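Local coordinates for protein amidase (PDB 5EWQ) that probably hydrolyses carboxylic amides to the free acid and ammonia, as a member of the amidase signature family of serine hydrolases, at residues E20-P25 against T89-N94; H27-G32 against P93-E98; K129-S134 against A160-K165. All blocks are in the same frame, centred on the assembly; numbering follows the deposited sequence.

Contact 1. Residues E20-P25 against T89-N94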
ATOM      1  N   GLU A  20      -6.310  -0.453 -23.368  1.00 47.87           N
ATOM      2  CA  GLU A  20      -6.742   0.878 -23.783  1.00 47.58           C
ATOM      3  C   GLU A  20      -7.445   1.637 -22.660  1.00 59.77           C
ATOM      4  O   GLU A  20      -7.767   2.817 -22.804  1.00 66.27           O
ATOM      5  CB  GLU A  20      -7.659   0.784 -25.003  1.00 55.51           C
ATOM      6  CG  GLU A  20      -6.959   0.297 -26.260  1.00 74.12           C
ATOM      7  CD  GLU A  20      -5.857   1.236 -26.716  1.00 84.88           C
ATOM      8  OE1 GLU A  20      -5.997   2.463 -26.526  1.00 81.57           O
ATOM      9  OE2 GLU A  20      -4.846   0.746 -27.262  1.00 87.62           O
ATOM     10  N   ARG A  21      -7.684   0.956 -21.545  1.00 55.33           N
ATOM     11  CA  ARG A  21      -8.276   1.585 -20.370  1.00 39.69           C
ATOM     12  C   ARG A  21      -7.319   2.613 -19.774  1.00 50.88           C
ATOM     13  O   ARG A  21      -7.742   3.622 -19.209  1.00 41.92           O
ATOM     14  CB  ARG A  21      -8.640   0.525 -19.326  1.00 35.79           C
ATOM     15  CG  ARG A  21      -9.146   1.082 -18.005  1.00 40.20           C
ATOM     16  CD  ARG A  21      -9.431  -0.033 -17.010  1.00 39.23           C
ATOM     17  NE  ARG A  21     -10.617  -0.802 -17.369  1.00 38.06           N
ATOM     18  CZ  ARG A  21     -11.838  -0.543 -16.911  1.00 32.89           C
ATOM     19  NH1 ARG A  21     -12.032   0.469 -16.075  1.00 31.21           N
ATOM     20  NH2 ARG A  21     -12.863  -1.294 -17.289  1.00 39.25           N
ATOM     21  N   VAL A  22      -6.024   2.350 -19.915  1.00 51.22           N
ATOM     22  CA  VAL A  22      -4.989   3.210 -19.357  1.00 43.31           C
ATOM     23  C   VAL A  22      -4.367   4.110 -20.425  1.00 54.30           C
ATOM     24  O   VAL A  22      -4.122   5.293 -20.186  1.00 52.25           O
ATOM     25  CB  VAL A  22      -3.880   2.373 -18.681  1.00 35.67           C
ATOM     26  CG1 VAL A  22      -2.722   3.257 -18.244  1.00 37.00           C
ATOM     27  CG2 VAL A  22      -4.448   1.606 -17.499  1.00 32.82           C
ATOM     28  N   LEU A  23      -4.132   3.546 -21.606  1.00 53.23           N
ATOM     29  CA  LEU A  23      -3.452   4.264 -22.682  1.00 45.50           C
ATOM     30  C   LEU A  23      -4.253   5.448 -23.219  1.00 48.43           C
ATOM     31  O   LEU A  23      -3.699   6.525 -23.441  1.00 50.32           O
ATOM     32  CB  LEU A  23      -3.125   3.305 -23.829  1.00 44.89           C
ATOM     33  CG  LEU A  23      -2.070   2.239 -23.532  1.00 45.76           C
ATOM     34  CD1 LEU A  23      -1.832   1.368 -24.755  1.00 50.04           C
ATOM     35  CD2 LEU A  23      -0.774   2.888 -23.071  1.00 44.97           C
ATOM     36  N   GLN A  24      -5.549   5.247 -23.431  1.00 51.16           N
ATOM     37  CA  GLN A  24      -6.402   6.290 -24.002  1.00 59.45           C
ATOM     38  C   GLN A  24      -6.531   7.541 -23.119  1.00 51.46           C
ATOM     39  O   GLN A  24      -6.482   8.654 -23.640  1.00 61.80           O
ATOM     40  CB  GLN A  24      -7.791   5.728 -24.322  1.00 71.86           C
ATOM     41  CG  GLN A  24      -7.841   4.924 -25.610  1.00 90.18           C
ATOM     42  CD  GLN A  24      -9.217   4.357 -25.894  1.00101.13           C
ATOM     43  OE1 GLN A  24     -10.122   4.448 -25.066  1.00107.43           O
ATOM     44  NE2 GLN A  24      -9.380   3.763 -27.072  1.00100.74           N
ATOM     45  N   PRO A  25      -6.708   7.376 -21.793  1.00 49.06           N
ATOM     46  CA  PRO A  25      -6.668   8.595 -20.979  1.00 50.47           C
ATOM     47  C   PRO A  25      -5.311   9.290 -21.052  1.00 57.25           C
ATOM     48  O   PRO A  25      -5.247  10.517 -21.003  1.00 58.19           O
ATOM     49  CB  PRO A  25      -6.942   8.084 -19.562  1.00 47.40           C
ATOM     50  CG  PRO A  25      -7.717   6.838 -19.763  1.00 56.16           C
ATOM     51  CD  PRO A  25      -7.139   6.211 -20.997  1.00 55.52           C
ATOM     52  N   THR A  89      -4.399   0.307 -13.034  1.00 29.78           N
ATOM     53  CA  THR A  89      -5.730  -0.068 -13.496  1.00 31.94           C
ATOM     54  C   THR A  89      -6.453   1.112 -14.129  1.00 38.75           C
ATOM     55  O   THR A  89      -7.083   0.975 -15.176  1.00 43.86           O
ATOM     56  CB  THR A  89      -6.600  -0.619 -12.350  1.00 30.15           C
ATOM     57  OG1 THR A  89      -6.584   0.300 -11.250  1.00 24.69           O
ATOM     58  CG2 THR A  89      -6.082  -1.969 -11.886  1.00 32.54           C
ATOM     59  N   GLU A  90      -6.361   2.272 -13.489  1.00 35.99           N
ATOM     60  CA  GLU A  90      -7.090   3.443 -13.951  1.00 34.05           C
ATOM     61  C   GLU A  90      -6.207   4.684 -14.019  1.00 34.44           C
ATOM     62  O   GLU A  90      -5.246   4.818 -13.263  1.00 34.12           O
ATOM     63  CB  GLU A  90      -8.288   3.711 -13.038  1.00 38.70           C
ATOM     64  CG  GLU A  90      -9.532   4.164 -13.775  1.00 61.45           C
ATOM     65  CD  GLU A  90     -10.176   3.040 -14.564  1.00 55.13           C
ATOM     66  OE1 GLU A  90     -10.743   3.318 -15.643  1.00 68.70           O
ATOM     67  OE2 GLU A  90     -10.118   1.880 -14.102  1.00 34.80           O
ATOM     68  N   ILE A  91      -6.544   5.586 -14.934  1.00 42.81           N
ATOM     69  CA  ILE A  91      -5.852   6.864 -15.059  1.00 52.63           C
ATOM     70  C   ILE A  91      -6.862   8.002 -15.092  1.00 51.74           C
ATOM     71  O   ILE A  91      -7.817   7.968 -15.865  1.00 61.22           O
ATOM     72  CB  ILE A  91      -4.976   6.921 -16.329  1.00 54.75           C
ATOM     73  CG1 ILE A  91      -3.749   6.022 -16.172  1.00 50.99           C
ATOM     74  CG2 ILE A  91      -4.537   8.349 -16.616  1.00 44.62           C
ATOM     75  CD1 ILE A  91      -2.786   6.484 -15.102  1.00 46.97           C
ATOM     76  N   ASN A  92      -6.656   9.000 -14.239  1.00 51.44           N
ATOM     77  CA  ASN A  92      -7.506  10.183 -14.219  1.00 54.14           C
ATOM     78  C   ASN A  92      -7.406  10.941 -15.539  1.00 66.92           C
ATOM     79  O   ASN A  92      -6.335  11.431 -15.896  1.00 79.55           O
ATOM     80  CB  ASN A  92      -7.122  11.095 -13.050  1.00 54.75           C
ATOM     81  CG  ASN A  92      -8.163  12.167 -12.767  1.00 61.39           C
ATOM     82  OD1 ASN A  92      -8.947  12.543 -13.639  1.00 57.87           O
ATOM     83  ND2 ASN A  92      -8.170  12.669 -11.537  1.00 57.40           N
ATOM     84  N   PRO A  93      -8.524  11.034 -16.275  1.00 68.47           N
ATOM     85  CA  PRO A  93      -8.546  11.789 -17.531  1.00 71.21           C
ATOM     86  C   PRO A  93      -8.423  13.290 -17.292  1.00 56.52           C
ATOM     87  O   PRO A  93      -8.066  14.034 -18.204  1.00 70.37           O
ATOM     88  CB  PRO A  93      -9.911  11.438 -18.128  1.00 60.72           C
ATOM     89  CG  PRO A  93     -10.752  11.093 -16.950  1.00 51.19           C
ATOM     90  CD  PRO A  93      -9.829  10.418 -15.981  1.00 48.39           C
ATOM     91  N   ASN A  94      -8.717  13.720 -16.069  1.00 56.20           N
ATOM     92  CA  ASN A  94      -8.617  15.125 -15.701  1.00 59.35           C
ATOM     93  C   ASN A  94      -7.341  15.417 -14.918  1.00 60.79           C
ATOM     94  O   ASN A  94      -7.230  16.456 -14.270  1.00 68.97           O
ATOM     95  CB  ASN A  94      -9.835  15.550 -14.878  1.00 60.89           C
ATOM     96  CG  ASN A  94     -11.143  15.305 -15.603  1.00 63.28           C
ATOM     97  OD1 ASN A  94     -11.216  15.397 -16.828  1.00 62.93           O
ATOM     98  ND2 ASN A  94     -12.188  14.988 -14.846  1.00 58.82           N
TER

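Contact 2. Residues H27-G32 against P93-E98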
ATOM      1  N   HIS A  27      -3.156   9.017 -23.728  1.00 56.23           N
ATOM      2  CA  HIS A  27      -3.024   9.512 -25.095  1.00 59.69           C
ATOM      3  C   HIS A  27      -3.816  10.797 -25.333  1.00 69.53           C
ATOM      4  O   HIS A  27      -3.392  11.661 -26.099  1.00 66.37           O
ATOM      5  CB  HIS A  27      -3.469   8.437 -26.092  1.00 63.01           C
ATOM      6  CG  HIS A  27      -3.614   8.936 -27.497  1.00 69.78           C
ATOM      7  ND1 HIS A  27      -4.839   9.099 -28.106  1.00 70.92           N
ATOM      8  CD2 HIS A  27      -2.686   9.310 -28.410  1.00 71.12           C
ATOM      9  CE1 HIS A  27      -4.661   9.550 -29.334  1.00 79.41           C
ATOM     10  NE2 HIS A  27      -3.365   9.687 -29.544  1.00 79.71           N
ATOM     11  N   ASN A  28      -4.964  10.916 -24.673  1.00 67.86           N
ATOM     12  CA  ASN A  28      -5.829  12.079 -24.852  1.00 73.97           C
ATOM     13  C   ASN A  28      -5.213  13.367 -24.317  1.00 76.61           C
ATOM     14  O   ASN A  28      -5.289  14.413 -24.962  1.00 83.29           O
ATOM     15  CB  ASN A  28      -7.186  11.840 -24.184  1.00 74.13           C
ATOM     16  CG  ASN A  28      -8.057  10.870 -24.960  1.00 76.62           C
ATOM     17  OD1 ASN A  28      -7.941  10.754 -26.180  1.00 85.96           O
ATOM     18  ND2 ASN A  28      -8.936  10.167 -24.254  1.00 63.58           N
ATOM     19  N   GLN A  29      -4.600  13.290 -23.140  1.00 64.97           N
ATOM     20  CA  GLN A  29      -4.024  14.475 -22.514  1.00 73.11           C
ATOM     21  C   GLN A  29      -2.519  14.569 -22.747  1.00 78.20           C
ATOM     22  O   GLN A  29      -1.801  15.212 -21.981  1.00 80.37           O
ATOM     23  CB  GLN A  29      -4.331  14.487 -21.014  1.00 64.76           C
ATOM     24  CG  GLN A  29      -3.877  13.245 -20.271  1.00 60.65           C
ATOM     25  CD  GLN A  29      -4.528  13.115 -18.907  1.00 58.34           C
ATOM     26  OE1 GLN A  29      -5.059  14.084 -18.364  1.00 59.96           O
ATOM     27  NE2 GLN A  29      -4.497  11.911 -18.349  1.00 57.36           N
ATOM     28  N   LEU A  30      -2.046  13.926 -23.812  1.00 82.38           N
ATOM     29  CA  LEU A  30      -0.650  14.037 -24.220  1.00 90.93           C
ATOM     30  C   LEU A  30      -0.535  14.324 -25.712  1.00 98.00           C
ATOM     31  O   LEU A  30       0.434  13.924 -26.358  1.00106.80           O
ATOM     32  CB  LEU A  30       0.128  12.766 -23.871  1.00 79.06           C
ATOM     33  CG  LEU A  30       0.542  12.566 -22.412  1.00 70.33           C
ATOM     34  CD1 LEU A  30       1.526  11.412 -22.295  1.00 68.20           C
ATOM     35  CD2 LEU A  30       1.138  13.836 -21.830  1.00 66.38           C
ATOM     36  N   LYS A  31      -1.531  15.014 -26.259  1.00 93.55           N
ATOM     37  CA  LYS A  31      -1.493  15.427 -27.657  1.00 88.01           C
ATOM     38  C   LYS A  31      -0.797  16.774 -27.789  1.00 96.58           C
ATOM     39  O   LYS A  31      -0.037  17.004 -28.729  1.00 94.69           O
ATOM     40  CB  LYS A  31      -2.905  15.497 -28.243  1.00 80.34           C
ATOM     41  CG  LYS A  31      -3.587  14.146 -28.394  1.00 80.53           C
ATOM     42  CD  LYS A  31      -4.932  14.284 -29.091  1.00 86.62           C
ATOM     43  CE  LYS A  31      -5.600  12.932 -29.282  1.00 87.54           C
ATOM     44  NZ  LYS A  31      -6.908  13.052 -29.982  1.00 95.51           N
ATOM     45  N   GLY A  32      -1.060  17.662 -26.835  1.00114.75           N
ATOM     46  CA  GLY A  32      -0.438  18.972 -26.818  1.00132.79           C
ATOM     47  C   GLY A  32       0.720  19.040 -25.843  1.00137.90           C
ATOM     48  O   GLY A  32       0.762  19.910 -24.973  1.00146.35           O
ATOM     49  N   PRO A  93      -8.524  11.034 -16.275  1.00 68.47           N
ATOM     50  CA  PRO A  93      -8.546  11.789 -17.531  1.00 71.21           C
ATOM     51  C   PRO A  93      -8.423  13.290 -17.292  1.00 56.52           C
ATOM     52  O   PRO A  93      -8.066  14.034 -18.204  1.00 70.37           O
ATOM     53  CB  PRO A  93      -9.911  11.438 -18.128  1.00 60.72           C
ATOM     54  CG  PRO A  93     -10.752  11.093 -16.950  1.00 51.19           C
ATOM     55  CD  PRO A  93      -9.829  10.418 -15.981  1.00 48.39           C
ATOM     56  N   ASN A  94      -8.717  13.720 -16.069  1.00 56.20           N
ATOM     57  CA  ASN A  94      -8.617  15.125 -15.701  1.00 59.35           C
ATOM     58  C   ASN A  94      -7.341  15.417 -14.918  1.00 60.79           C
ATOM     59  O   ASN A  94      -7.230  16.456 -14.270  1.00 68.97           O
ATOM     60  CB  ASN A  94      -9.835  15.550 -14.878  1.00 60.89           C
ATOM     61  CG  ASN A  94     -11.143  15.305 -15.603  1.00 63.28           C
ATOM     62  OD1 ASN A  94     -11.216  15.397 -16.828  1.00 62.93           O
ATOM     63  ND2 ASN A  94     -12.188  14.988 -14.846  1.00 58.82           N
ATOM     64  N   ALA A  95      -6.384  14.495 -14.983  1.00 56.95           N
ATOM     65  CA  ALA A  95      -5.133  14.626 -14.240  1.00 63.26           C
ATOM     66  C   ALA A  95      -4.363  15.880 -14.640  1.00 72.54           C
ATOM     67  O   ALA A  95      -3.776  16.554 -13.794  1.00 71.56           O
ATOM     68  CB  ALA A  95      -4.268  13.393 -14.443  1.00 57.88           C
HETATM   69  N   MSE A  96      -4.368  16.188 -15.933  1.00 75.01           N
HETATM   70  CA  MSE A  96      -3.679  17.368 -16.439  1.00 71.68           C
HETATM   71  C   MSE A  96      -4.460  18.639 -16.133  1.00 81.41           C
HETATM   72  O   MSE A  96      -3.879  19.661 -15.768  1.00 72.10           O
HETATM   73  CB  MSE A  96      -3.440  17.244 -17.945  1.00 70.41           C
HETATM   74  CG  MSE A  96      -2.479  16.129 -18.325  1.00 65.78           C
HETATM   75 SE   MSE A  96      -0.648  16.469 -17.740  0.65 85.47          SE
HETATM   76  CE  MSE A  96       0.182  16.699 -19.489  1.00 69.92           C
ATOM     77  N   GLU A  97      -5.781  18.571 -16.278  1.00 87.64           N
ATOM     78  CA  GLU A  97      -6.641  19.721 -16.021  1.00 94.05           C
ATOM     79  C   GLU A  97      -6.565  20.145 -14.557  1.00 91.76           C
ATOM     80  O   GLU A  97      -6.602  21.334 -14.242  1.00100.74           O
ATOM     81  CB  GLU A  97      -8.089  19.409 -16.408  1.00 95.85           C
ATOM     82  CG  GLU A  97      -9.048  20.574 -16.219  1.00102.48           C
ATOM     83  CD  GLU A  97     -10.388  20.343 -16.887  1.00106.19           C
ATOM     84  OE1 GLU A  97     -11.254  19.677 -16.280  1.00104.04           O
ATOM     85  OE2 GLU A  97     -10.577  20.829 -18.023  1.00108.22           O
ATOM     86  N   GLU A  98      -6.452  19.164 -13.668  1.00 84.16           N
ATOM     87  CA  GLU A  98      -6.306  19.442 -12.245  1.00 77.15           C
ATOM     88  C   GLU A  98      -4.896  19.931 -11.934  1.00 75.91           C
ATOM     89  O   GLU A  98      -4.701  20.761 -11.048  1.00 70.63           O
ATOM     90  CB  GLU A  98      -6.630  18.197 -11.415  1.00 74.44           C
ATOM     91  CG  GLU A  98      -8.079  17.746 -11.509  1.00 77.24           C
ATOM     92  CD  GLU A  98      -8.332  16.442 -10.778  1.00 77.99           C
ATOM     93  OE1 GLU A  98      -7.506  16.070  -9.917  1.00 86.29           O
ATOM     94  OE2 GLU A  98      -9.355  15.786 -11.070  1.00 74.68           O
TER

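Contact 3. Residues K129-S134 against A160-K165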
ATOM      1  N   LYS A 129     -17.114  10.246  -9.766  1.00 59.25           N
ATOM      2  CA  LYS A 129     -17.399  10.659 -11.143  1.00 59.95           C
ATOM      3  C   LYS A 129     -16.258  10.457 -12.145  1.00 62.23           C
ATOM      4  O   LYS A 129     -16.443  10.678 -13.341  1.00 63.93           O
ATOM      5  CB  LYS A 129     -17.823  12.132 -11.163  1.00 51.36           C
ATOM      6  N   VAL A 130     -15.092  10.031 -11.672  1.00 63.39           N
ATOM      7  CA  VAL A 130     -13.917   9.965 -12.535  1.00 64.15           C
ATOM      8  C   VAL A 130     -13.405   8.542 -12.748  1.00 57.55           C
ATOM      9  O   VAL A 130     -13.450   8.021 -13.863  1.00 70.23           O
ATOM     10  CB  VAL A 130     -12.770  10.826 -11.971  1.00 68.14           C
ATOM     11  CG1 VAL A 130     -11.543  10.712 -12.852  1.00 68.64           C
ATOM     12  CG2 VAL A 130     -13.207  12.277 -11.854  1.00 73.70           C
HETATM   13  N   MSE A 131     -12.914   7.918 -11.683  1.00 39.83           N
HETATM   14  CA  MSE A 131     -12.290   6.604 -11.797  1.00 55.20           C
HETATM   15  C   MSE A 131     -13.081   5.512 -11.082  1.00 63.89           C
HETATM   16  O   MSE A 131     -13.440   5.659  -9.914  1.00 77.33           O
HETATM   17  CB  MSE A 131     -10.863   6.650 -11.254  1.00 56.16           C
HETATM   18  CG  MSE A 131      -9.910   7.482 -12.091  1.00 53.12           C
HETATM   19 SE   MSE A 131      -8.428   8.178 -11.037  0.86 59.17          SE
HETATM   20  CE  MSE A 131      -9.436   9.379  -9.873  1.00 40.81           C
ATOM     21  N   PRO A 132     -13.353   4.408 -11.795  1.00 45.57           N
ATOM     22  CA  PRO A 132     -14.067   3.244 -11.260  1.00 42.62           C
ATOM     23  C   PRO A 132     -13.362   2.591 -10.074  1.00 33.68           C
ATOM     24  O   PRO A 132     -12.135   2.521 -10.044  1.00 28.85           O
ATOM     25  CB  PRO A 132     -14.108   2.282 -12.451  1.00 30.20           C
ATOM     26  CG  PRO A 132     -14.012   3.158 -13.643  1.00 32.66           C
ATOM     27  CD  PRO A 132     -13.103   4.279 -13.241  1.00 39.85           C
ATOM     28  N   THR A 133     -14.147   2.125  -9.109  1.00 33.84           N
ATOM     29  CA  THR A 133     -13.622   1.387  -7.970  1.00 25.79           C
ATOM     30  C   THR A 133     -14.066  -0.062  -8.090  1.00 30.86           C
ATOM     31  O   THR A 133     -15.261  -0.352  -8.062  1.00 43.21           O
ATOM     32  CB  THR A 133     -14.102   1.978  -6.635  1.00 31.66           C
ATOM     33  OG1 THR A 133     -13.899   3.395  -6.641  1.00 28.84           O
ATOM     34  CG2 THR A 133     -13.342   1.361  -5.472  1.00 25.60           C
ATOM     35  N   SER A 134     -13.110  -0.972  -8.224  1.00 28.42           N
ATOM     36  CA  SER A 134     -13.443  -2.340  -8.594  1.00 27.86           C
ATOM     37  C   SER A 134     -12.829  -3.397  -7.687  1.00 18.68           C
ATOM     38  O   SER A 134     -13.218  -4.563  -7.746  1.00 26.71           O
ATOM     39  CB  SER A 134     -13.006  -2.599 -10.035  1.00 44.97           C
ATOM     40  OG  SER A 134     -13.418  -1.542 -10.885  1.00 35.85           O
ATOM     41  N   ALA A 160      -3.162  17.815  -2.942  1.00 67.63           N
ATOM     42  CA  ALA A 160      -2.876  16.579  -3.663  1.00 65.59           C
ATOM     43  C   ALA A 160      -4.058  16.165  -4.532  1.00 66.48           C
ATOM     44  O   ALA A 160      -5.200  16.533  -4.260  1.00 55.56           O
ATOM     45  CB  ALA A 160      -2.517  15.467  -2.690  1.00 57.13           C
ATOM     46  N   PHE A 161      -3.776  15.401  -5.583  1.00 60.91           N
ATOM     47  CA  PHE A 161      -4.822  14.902  -6.467  1.00 51.89           C
ATOM     48  C   PHE A 161      -4.526  13.468  -6.888  1.00 54.13           C
ATOM     49  O   PHE A 161      -3.369  13.051  -6.933  1.00 52.54           O
ATOM     50  CB  PHE A 161      -4.969  15.799  -7.699  1.00 54.74           C
ATOM     51  CG  PHE A 161      -3.829  15.688  -8.675  1.00 55.18           C
ATOM     52  CD1 PHE A 161      -2.651  16.385  -8.466  1.00 57.16           C
ATOM     53  CD2 PHE A 161      -3.941  14.894  -9.806  1.00 53.85           C
ATOM     54  CE1 PHE A 161      -1.602  16.287  -9.364  1.00 57.78           C
ATOM     55  CE2 PHE A 161      -2.898  14.791 -10.706  1.00 61.58           C
ATOM     56  CZ  PHE A 161      -1.726  15.490 -10.484  1.00 62.46           C
ATOM     57  N   VAL A 162      -5.578  12.715  -7.196  1.00 46.80           N
ATOM     58  CA  VAL A 162      -5.420  11.322  -7.591  1.00 47.54           C
ATOM     59  C   VAL A 162      -5.002  11.201  -9.055  1.00 51.95           C
ATOM     60  O   VAL A 162      -5.774  11.513  -9.962  1.00 46.84           O
ATOM     61  CB  VAL A 162      -6.715  10.521  -7.369  1.00 47.48           C
ATOM     62  CG1 VAL A 162      -6.497   9.060  -7.727  1.00 38.78           C
ATOM     63  CG2 VAL A 162      -7.178  10.656  -5.928  1.00 41.48           C
ATOM     64  N   LEU A 163      -3.771  10.748  -9.273  1.00 45.92           N
ATOM     65  CA  LEU A 163      -3.248  10.556 -10.620  1.00 44.23           C
ATOM     66  C   LEU A 163      -3.935   9.384 -11.312  1.00 51.71           C
ATOM     67  O   LEU A 163      -4.272   9.457 -12.495  1.00 59.00           O
ATOM     68  CB  LEU A 163      -1.737  10.328 -10.580  1.00 44.15           C
ATOM     69  CG  LEU A 163      -1.063   9.981 -11.908  1.00 44.63           C
ATOM     70  CD1 LEU A 163      -1.209  11.122 -12.903  1.00 53.70           C
ATOM     71  CD2 LEU A 163       0.402   9.633 -11.693  1.00 45.30           C
ATOM     72  N   GLY A 164      -4.140   8.306 -10.563  1.00 39.13           N
ATOM     73  CA  GLY A 164      -4.783   7.117 -11.092  1.00 36.94           C
ATOM     74  C   GLY A 164      -4.947   6.043 -10.034  1.00 43.54           C
ATOM     75  O   GLY A 164      -4.814   6.312  -8.840  1.00 50.98           O
ATOM     76  N   LYS A 165      -5.234   4.821 -10.467  1.00 32.01           N
ATOM     77  CA  LYS A 165      -5.414   3.717  -9.533  1.00 31.88           C
ATOM     78  C   LYS A 165      -4.477   2.553  -9.841  1.00 35.29           C
ATOM     79  O   LYS A 165      -4.136   2.302 -10.997  1.00 40.69           O
ATOM     80  CB  LYS A 165      -6.871   3.252  -9.535  1.00 28.58           C
ATOM     81  CG  LYS A 165      -7.824   4.294  -8.973  1.00 37.43           C
ATOM     82  CD  LYS A 165      -9.248   3.780  -8.877  1.00 40.50           C
ATOM     83  CE  LYS A 165     -10.144   4.817  -8.217  1.00 36.69           C
ATOM     84  NZ  LYS A 165     -11.563   4.379  -8.136  1.00 48.87           N
TER

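Contact 1. Residues E20-P25 against T89-N94
The N-terminal helix 20-28 lies against strand 88-91, the outermost strand at one end of the large mixed sheet, and R21, V22 and P25 are the residues that meet it. The helix and strand segments run almost in the same direction, with axes 13° apart and 7.2 Å from each other at closest approach. R21 stretches its chain with CG anti to the backbone N (chi1 175°), which brings R21 CD up to the oxygen end of the T89 carbonyl before a bend at chi3 turns the guanidinium to E90. There R21 NH1 forks to both carboxylate oxygens in a salt bridge, 3.1 Å to E90 OE2 and 3.2 Å to E90 OE1, using the syn lone pair of each oxygen. Guanidinium and carboxylate planes stand 81° apart, so the two groups do not meet in the coplanar, two-nitrogen fashion. The other guanidinium nitrogens are taken up by acids outside the contact, NE by D18 and NH2 by D142, which should fix the rotation of the group. Beside the ion pair the contact is apolar. V22 CG1 meets I91 CG1 at 3.6 Å, the two side chains crossing nearly at a right angle, and one turn later P25 CB rests 3.8 Å from I91 CG2. Beyond the strand, N92 OD1 accepts from N94 N and closes an Asx turn. On the sheet side T89 and E90 form a classic bulge opposite K165 of strand 161-166, while V22 and I91 both reach I75 of helix 64-79.

Contact 2. Residues H27-G32 against P93-E98
Q29 and the selenomethionine M96 lie across each other at a slant, the glutamine chain passing over the CG of M96 on its way to the start of helix 95-104. The first torsion of Q29 sets its CG between backbone N and carbonyl carbon (chi1 56°), and the chain then runs out extended. CB and CG of Q29 both lie about 3.7 Å from M96 CG. The terminal oxygen Q29 OE1 accepts from M96 N at 3.3 Å, with an N-H...O angle of 155° and the donor raised 41° out of the amide plane. That N-H belongs to the first turn of the helix, where backbone donors generally lack an acceptor within the helix itself. The amide's other end, NE2, donates to the N92 carbonyl, so both ends of the amide are held. M96 bends at chi2 and chi3, bringing M96 CE to 3.8 Å from L30 CD2; these two side chains meet roughly at a right angle. Together they join the turn just past the C-terminal end of helix 20-28 to the first turn of helix 95-104. Helix 64-79 flanks both partners, with L72 against Q29 and T68 and S69 against M96, and A95 packs on L163 of strand 161-166.

Contact 3. Residues K129-S134 against A160-K165
M131 and G164 are the nearest backbone points, CA to CA 7.6 Å, where the irregular 129-134 segment passes along strand 161-165 in roughly the same sense, too far off for sheet pairing. K165 bridges the gap. Its chain is extended beyond CG and ends beside two successive peptide carbonyls of the loop: K165 NZ donates to P132 O at 2.7 Å and to M131 O at 2.9 Å. Neither oxygen is approached along a lone pair, since the amino nitrogen stands about 70° above each carbonyl plane. T133 OG1 also comes within 2.9 Å of K165 NZ. The same nitrogen bonds V125 O and T127 OG1 from earlier in the loop, so this buried amino group is surrounded by oxygens, which would be expected to stabilise a positive charge on it. The aliphatic part of the lysine is used as well, K165 CE lying 3.6 Å from M131 CB. M131, a selenomethionine, sends its chain the other way along the strand. M131 SE passes 3.8 Å from G164 CA, on the side of G164 opposite to where a CB would point. A bend at chi3 (-66°) then brings the methyl carbon M131 CE to 3.7 Å from V162 CG1, and the two side chains cross at a slant. E90 of strand 88-91 packs against M131, P132 and K165, while V162 and K165 also touch V121. The contact thus fastens the long loop that follows strand 118-122 onto the neighbouring parallel strand 161-166, within the mixed central sheet of an amidase signature alpha/beta fold, through a lysine that gathers loop carbonyls.

How the contacts relate
The three contacts form a continuous patch on one side of the chain's centre, running from the N-terminal helix into the sheet. Contacts 1 and 2, centres about 10 Å apart, share P93 and N94; contact 1 uses helix 20-28 and contact 2 the turn that ends it, and Q29 NE2, 3.1 Å from N92 O, links them directly. Contact 3, its centre also about 10 Å from that of contact 1, joins it through strand pairing, with K165 N 2.8 Å from E90 O. Contacts 2 and 3, centres about 14 Å apart, meet where A95 and E98 pack on F161. Strand 118-122, beside 161-166, ends in the Lys-Asp-Asn motif that supplies the catalytic lysine in amidase signature enzymes, so the patch probably flanks that region.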